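Side-chain contacts in protein adenylyltransferase MntA (Aphanizomenon flos-aquae 2012/KM1/D3, PDB 7AE2), which neutralises the HepT toxin of a type VII toxin-antitoxin system by transferring two AMP units in succession from ATP to a toxin tyrosine: residues E54-Y59 and L65-I70; W45-L50 and E76-N81. All blocks are in the same frame, centred on the assembly; numbering follows the deposited sequence.

Contact 1: residues E54-Y59 and L65-I70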
loop_
_atom_site.group_PDB
_atom_site.type_symbol
_atom_site.label_atom_id
_atom_site.label_comp_id
_atom_site.label_asym_id
_atom_site.label_seq_id
_atom_site.Cartn_x
_atom_site.Cartn_y
_atom_site.Cartn_z
ATOM N N GLU B 54 5.615 -27.761 14.309
ATOM C CA GLU B 54 5.783 -27.834 15.756
ATOM C C GLU B 54 6.463 -26.583 16.305
ATOM O O GLU B 54 5.969 -25.960 17.251
ATOM C CB GLU B 54 6.583 -29.084 16.129
ATOM N N LYS B 55 7.609 -26.211 15.728
ATOM C CA LYS B 55 8.391 -25.112 16.284
ATOM C C LYS B 55 7.674 -23.775 16.124
ATOM O O LYS B 55 7.765 -22.906 17.000
ATOM C CB LYS B 55 9.769 -25.068 15.626
ATOM N N TYR B 56 6.949 -23.595 15.016
ATOM C CA TYR B 56 6.255 -22.332 14.782
ATOM C C TYR B 56 5.148 -22.106 15.805
ATOM O O TYR B 56 4.926 -20.972 16.246
ATOM C CB TYR B 56 5.693 -22.297 13.361
ATOM C CG TYR B 56 4.983 -21.006 13.019
ATOM C CD1 TYR B 56 3.608 -20.883 13.176
ATOM C CD2 TYR B 56 5.688 -19.909 12.541
ATOM C CE1 TYR B 56 2.957 -19.704 12.870
ATOM C CE2 TYR B 56 5.046 -18.727 12.230
ATOM C CZ TYR B 56 3.680 -18.629 12.396
ATOM O OH TYR B 56 3.034 -17.453 12.087
ATOM N N ASN B 57 4.433 -23.168 16.187
ATOM C CA ASN B 57 3.368 -23.016 17.177
ATOM C C ASN B 57 3.933 -22.585 18.526
ATOM O O ASN B 57 3.379 -21.701 19.191
ATOM C CB ASN B 57 2.579 -24.319 17.311
ATOM C CG ASN B 57 1.648 -24.573 16.131
ATOM O OD1 ASN B 57 1.117 -23.642 15.519
ATOM N ND2 ASN B 57 1.436 -25.850 15.819
ATOM N N LEU B 58 5.044 -23.197 18.948
ATOM C CA LEU B 58 5.677 -22.784 20.197
ATOM C C LEU B 58 6.324 -21.412 20.067
ATOM O O LEU B 58 6.411 -20.673 21.054
ATOM C CB LEU B 58 6.712 -23.819 20.636
ATOM N N TYR B 59 6.774 -21.054 18.863
ATOM C CA TYR B 59 7.397 -19.751 18.662
ATOM C C TYR B 59 6.375 -18.625 18.740
ATOM O O TYR B 59 6.715 -17.513 19.161
ATOM C CB TYR B 59 8.123 -19.723 17.317
ATOM C CG TYR B 59 9.179 -18.647 17.198
ATOM C CD1 TYR B 59 8.847 -17.363 16.784
ATOM C CD2 TYR B 59 10.510 -18.917 17.494
ATOM C CE1 TYR B 59 9.809 -16.377 16.674
ATOM C CE2 TYR B 59 11.478 -17.937 17.387
ATOM C CZ TYR B 59 11.121 -16.670 16.976
ATOM O OH TYR B 59 12.079 -15.689 16.867
ATOM N N LEU B 65 3.332 -12.082 16.308
ATOM C CA LEU B 65 3.343 -11.864 14.865
ATOM C C LEU B 65 4.656 -12.351 14.270
ATOM O O LEU B 65 5.358 -11.626 13.562
ATOM C CB LEU B 65 3.104 -10.392 14.543
ATOM N N ALA B 66 4.997 -13.612 14.546
ATOM C CA ALA B 66 6.285 -14.145 14.115
ATOM C C ALA B 66 6.365 -14.287 12.599
ATOM O O ALA B 66 7.459 -14.221 12.030
ATOM C CB ALA B 66 6.547 -15.488 14.794
ATOM N N ALA B 67 5.227 -14.474 11.928
ATOM C CA ALA B 67 5.255 -14.627 10.478
ATOM C C ALA B 67 5.632 -13.320 9.792
ATOM O O ALA B 67 6.345 -13.324 8.780
ATOM C CB ALA B 67 3.904 -15.133 9.975
ATOM N N PHE B 68 5.176 -12.190 10.333
ATOM C CA PHE B 68 5.429 -10.888 9.728
ATOM C C PHE B 68 6.824 -10.353 10.014
ATOM O O PHE B 68 7.170 -9.281 9.508
ATOM C CB PHE B 68 4.385 -9.872 10.201
ATOM C CG PHE B 68 2.986 -10.194 9.761
ATOM C CD1 PHE B 68 2.609 -10.036 8.437
ATOM C CD2 PHE B 68 2.045 -10.649 10.670
ATOM C CE1 PHE B 68 1.324 -10.331 8.029
ATOM C CE2 PHE B 68 0.760 -10.945 10.267
ATOM C CZ PHE B 68 0.399 -10.786 8.946
ATOM N N VAL B 69 7.636 -11.062 10.806
ATOM C CA VAL B 69 9.007 -10.627 11.065
ATOM C C VAL B 69 10.005 -11.257 10.104
ATOM O O VAL B 69 11.176 -10.847 10.084
ATOM C CB VAL B 69 9.411 -10.930 12.524
ATOM C CG1 VAL B 69 9.930 -12.353 12.658
ATOM C CG2 VAL B 69 10.437 -9.921 13.022
ATOM N N ILE B 70 9.580 -12.238 9.302
ATOM C CA ILE B 70 10.483 -12.857 8.327
ATOM C C ILE B 70 11.038 -11.839 7.329
ATOM O O ILE B 70 12.252 -11.865 7.068
ATOM C CB ILE B 70 9.801 -14.042 7.647
ATOM C CG1 ILE B 70 9.614 -15.193 8.636
ATOM C CG2 ILE B 70 10.598 -14.509 6.432
ATOM C CD1 ILE B 70 9.189 -16.490 7.991
#
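The helix-loop-helix connection that follows the DXD strand of this nucleotidyltransferase fold folds back on itself, bringing Tyr-56 and Tyr-59 of helix 53-62 against Ala-66 and Ala-67, just ahead of helix 70-78. The two tyrosines are three residues apart, so they leave the same flank of the helix and reach across side by side. In each, CG lies anti to the backbone N (chi1 -179° for Tyr-56, -160° for Tyr-59), which carries the ring off the helix and over to the loop. Backbone stays well apart: the nearest CA atoms, those of Tyr-59 and Ala-66, are 7.3 Å from each other, and ring atoms and methyl groups bridge the distance.

Ala-66 turns its methyl toward the helix and meets both rings. It sits at the edge of Tyr-59, near the ring plane, with CB 3.6 Å from Tyr-59 CD1 and 3.9 Å from Tyr-59 CE1. The same CB is more loosely set against Tyr-56, 4.4 Å from CE2 and oblique to that ring. No hydrogen bond crosses between the segments, and the 173 Å² they bury is a matter of van der Waals packing.

Tyr-24 and Tyr-51 pack beside the contact. Tyr-56 stacks on Tyr-51 and meets Tyr-24 edge-to-face, while the Tyr-24 hydroxyl makes a weak hydrogen bond to Ala-66 O. A chain of another protein packs on Leu-65, Ala-67, Phe-68 and Val-69, so the loop has its own helix and another protein as neighbours.

At Ala-67, the next residue of the loop, Tyr-56 arrives with the end of its ring: OH comes to 3.3 Å from Ala-67 CB, the methyl lying at the ring edge near its plane.

Contact 2: residues W45-L50 and E76-N81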
loop_
_atom_site.group_PDB
_atom_site.type_symbol
_atom_site.label_atom_id
_atom_site.label_comp_id
_atom_site.label_asym_id
_atom_site.label_seq_id
_atom_site.Cartn_x
_atom_site.Cartn_y
_atom_site.Cartn_z
ATOM N N TRP B 45 10.964 -8.917 -4.351
ATOM C CA TRP B 45 11.524 -10.193 -3.926
ATOM C C TRP B 45 10.400 -11.066 -3.383
ATOM O O TRP B 45 9.774 -10.724 -2.373
ATOM C CB TRP B 45 12.611 -9.986 -2.871
ATOM C CG TRP B 45 13.786 -9.201 -3.368
ATOM C CD1 TRP B 45 13.908 -7.843 -3.405
ATOM C CD2 TRP B 45 15.006 -9.729 -3.900
ATOM N NE1 TRP B 45 15.128 -7.491 -3.928
ATOM C CE2 TRP B 45 15.822 -8.631 -4.238
ATOM C CE3 TRP B 45 15.489 -11.023 -4.122
ATOM C CZ2 TRP B 45 17.093 -8.789 -4.788
ATOM C CZ3 TRP B 45 16.749 -11.176 -4.666
ATOM C CH2 TRP B 45 17.537 -10.065 -4.993
ATOM N N ASP B 46 10.146 -12.187 -4.053
ATOM C CA ASP B 46 9.076 -13.109 -3.689
ATOM C C ASP B 46 9.699 -14.370 -3.100
ATOM O O ASP B 46 10.408 -15.105 -3.798
ATOM C CB ASP B 46 8.204 -13.434 -4.901
ATOM C CG ASP B 46 7.478 -12.213 -5.443
ATOM O OD1 ASP B 46 6.927 -11.433 -4.637
ATOM O OD2 ASP B 46 7.459 -12.033 -6.680
ATOM N N PHE B 47 9.436 -14.620 -1.819
ATOM C CA PHE B 47 9.948 -15.792 -1.122
ATOM C C PHE B 47 8.792 -16.668 -0.663
ATOM O O PHE B 47 7.753 -16.164 -0.223
ATOM C CB PHE B 47 10.805 -15.401 0.090
ATOM C CG PHE B 47 12.031 -14.604 -0.258
ATOM C CD1 PHE B 47 13.154 -15.227 -0.777
ATOM C CD2 PHE B 47 12.066 -13.235 -0.050
ATOM C CE1 PHE B 47 14.284 -14.496 -1.092
ATOM C CE2 PHE B 47 13.193 -12.499 -0.364
ATOM C CZ PHE B 47 14.305 -13.131 -0.886
ATOM N N ALA B 48 8.980 -17.980 -0.765
ATOM C CA ALA B 48 8.039 -18.961 -0.246
ATOM C C ALA B 48 8.694 -19.705 0.907
ATOM O O ALA B 48 9.798 -20.241 0.758
ATOM C CB ALA B 48 7.604 -19.943 -1.336
ATOM N N VAL B 49 8.019 -19.732 2.052
ATOM C CA VAL B 49 8.570 -20.321 3.264
ATOM C C VAL B 49 7.733 -21.528 3.662
ATOM O O VAL B 49 6.517 -21.567 3.452
ATOM C CB VAL B 49 8.634 -19.300 4.420
ATOM C CG1 VAL B 49 9.678 -18.236 4.129
ATOM C CG2 VAL B 49 7.271 -18.665 4.639
ATOM N N LEU B 50 8.404 -22.518 4.244
ATOM C CA LEU B 50 7.761 -23.723 4.758
ATOM C C LEU B 50 8.205 -23.902 6.202
ATOM O O LEU B 50 9.385 -24.156 6.463
ATOM C CB LEU B 50 8.119 -24.947 3.914
ATOM C CG LEU B 50 7.496 -26.275 4.346
ATOM C CD1 LEU B 50 5.979 -26.177 4.347
ATOM C CD2 LEU B 50 7.965 -27.408 3.443
ATOM N N GLU B 76 17.815 -7.983 6.741
ATOM C CA GLU B 76 19.092 -7.730 7.399
ATOM C C GLU B 76 20.137 -8.769 7.018
ATOM O O GLU B 76 21.338 -8.475 7.044
ATOM C CB GLU B 76 18.902 -7.698 8.917
ATOM N N ILE B 77 19.708 -9.978 6.660
ATOM C CA ILE B 77 20.649 -11.037 6.313
ATOM C C ILE B 77 21.054 -10.943 4.846
ATOM O O ILE B 77 22.239 -11.036 4.507
ATOM C CB ILE B 77 20.047 -12.413 6.653
ATOM C CG1 ILE B 77 19.924 -12.572 8.172
ATOM C CG2 ILE B 77 20.885 -13.537 6.057
ATOM C CD1 ILE B 77 19.301 -13.878 8.605
ATOM N N PHE B 78 20.081 -10.749 3.955
ATOM C CA PHE B 78 20.367 -10.624 2.530
ATOM C C PHE B 78 20.808 -9.223 2.129
ATOM O O PHE B 78 21.217 -9.031 0.977
ATOM C CB PHE B 78 19.137 -11.021 1.708
ATOM C CG PHE B 78 18.724 -12.455 1.881
ATOM C CD1 PHE B 78 19.648 -13.419 2.251
ATOM C CD2 PHE B 78 17.409 -12.839 1.671
ATOM C CE1 PHE B 78 19.269 -14.739 2.409
ATOM C CE2 PHE B 78 17.024 -14.158 1.829
ATOM C CZ PHE B 78 17.956 -15.109 2.198
ATOM N N LYS B 79 20.739 -8.251 3.043
ATOM C CA LYS B 79 21.055 -6.851 2.745
ATOM C C LYS B 79 20.187 -6.324 1.602
ATOM O O LYS B 79 20.674 -5.711 0.650
ATOM C CB LYS B 79 22.545 -6.670 2.437
ATOM C CG LYS B 79 23.404 -6.309 3.646
ATOM C CD LYS B 79 23.362 -7.388 4.719
ATOM C CE LYS B 79 24.117 -6.956 5.967
ATOM N NZ LYS B 79 24.040 -7.974 7.052
ATOM N N ILE B 80 18.881 -6.573 1.702
ATOM C CA ILE B 80 17.918 -6.110 0.714
ATOM C C ILE B 80 16.804 -5.357 1.427
ATOM O O ILE B 80 16.570 -5.530 2.626
ATOM C CB ILE B 80 17.332 -7.265 -0.125
ATOM C CG1 ILE B 80 16.565 -8.237 0.771
ATOM C CG2 ILE B 80 18.432 -7.994 -0.871
ATOM C CD1 ILE B 80 16.008 -9.427 0.029
ATOM N N ASN B 81 16.112 -4.511 0.665
ATOM C CA ASN B 81 15.021 -3.702 1.199
ATOM C C ASN B 81 13.876 -4.609 1.634
ATOM O O ASN B 81 13.183 -5.193 0.795
ATOM C CB ASN B 81 14.553 -2.695 0.151
ATOM C CG ASN B 81 13.324 -1.923 0.593
ATOM O OD1 ASN B 81 13.118 -1.689 1.785
ATOM N ND2 ASN B 81 12.495 -1.528 -0.368
#
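Strand 45-50 passes the C-terminal end of helix 70-78 with Trp-45 and Ile-80 as the nearest CA pair, 8.9 Å apart, and between Phe-78 and Ile-80 the chain breaks out of the helix through Lys-79, whose phi is positive. Phe-78 and Ile-80, on either side of Lys-79 in sequence, both point their side chains at the strand.

Ile-80 does most of the work. Its CG1 is wedged between the backbone N and the carbonyl carbon (chi1 62°), and the rest of the chain runs out extended until CD1 stands over one face of the Trp-45 indole. The contact is a CH-pi one: CD1 is 4.1 Å from the centroid of the five-membered ring and only 12° off its normal. The same methyl lies at the edge of Phe-47, 4.2 Å from CZ.

This is the sheet-to-helix interior of the polymerase-beta-type nucleotidyltransferase fold. Trp-45 is the X of the DXD part of the GSX(10)DXD motif assigned by similarity, so the strand that carries the end of the motif also supplies the packing. Strand alternation sends Trp-45 and Phe-47 to the helix side, while Asp-44 and Asp-46, the inferred catalytic residues and probable magnesium ligands, face the other way. Arg-34 adds a cation-pi contact to Trp-45, and Leu-11 of helix 8-14 packs on both Trp-45 and Phe-78.

The two phenylalanine rings overlap at their outer ends, meeting obliquely. Their centroids are 5.8 Å apart, their planes are inclined at 37°, and Phe-47 CZ comes to 4.0 Å from both CD2 and CE2 of Phe-78. Away from the strand, Lys-79 folds its long side chain back over the final helical turn, where NZ gives a 2.7 Å hydrogen bond to Glu-76 O, almost straight in line with the carbonyl.

Both contacts are apolar, with no hydrogen bond crossing either, but they sit at different depths. Contact 2 is buried, its centre about 10 Å from that of the chain, and packs three aromatic rings and an isoleucine between the sheet and a helix end. Contact 1, its centre about 15 Å out and partly buried, uses tyrosines and alanine methyls, with a partner protein alongside. Along the chain, contact 1 is nested inside the loop that contact 2 closes: strand 45-51 leads into helix 53-62, and helix 70-78 runs from the loop of contact 1 to the turn of contact 2. The two meet where Ile-70 CD1 packs 4.3 Å from Val-49 CG1.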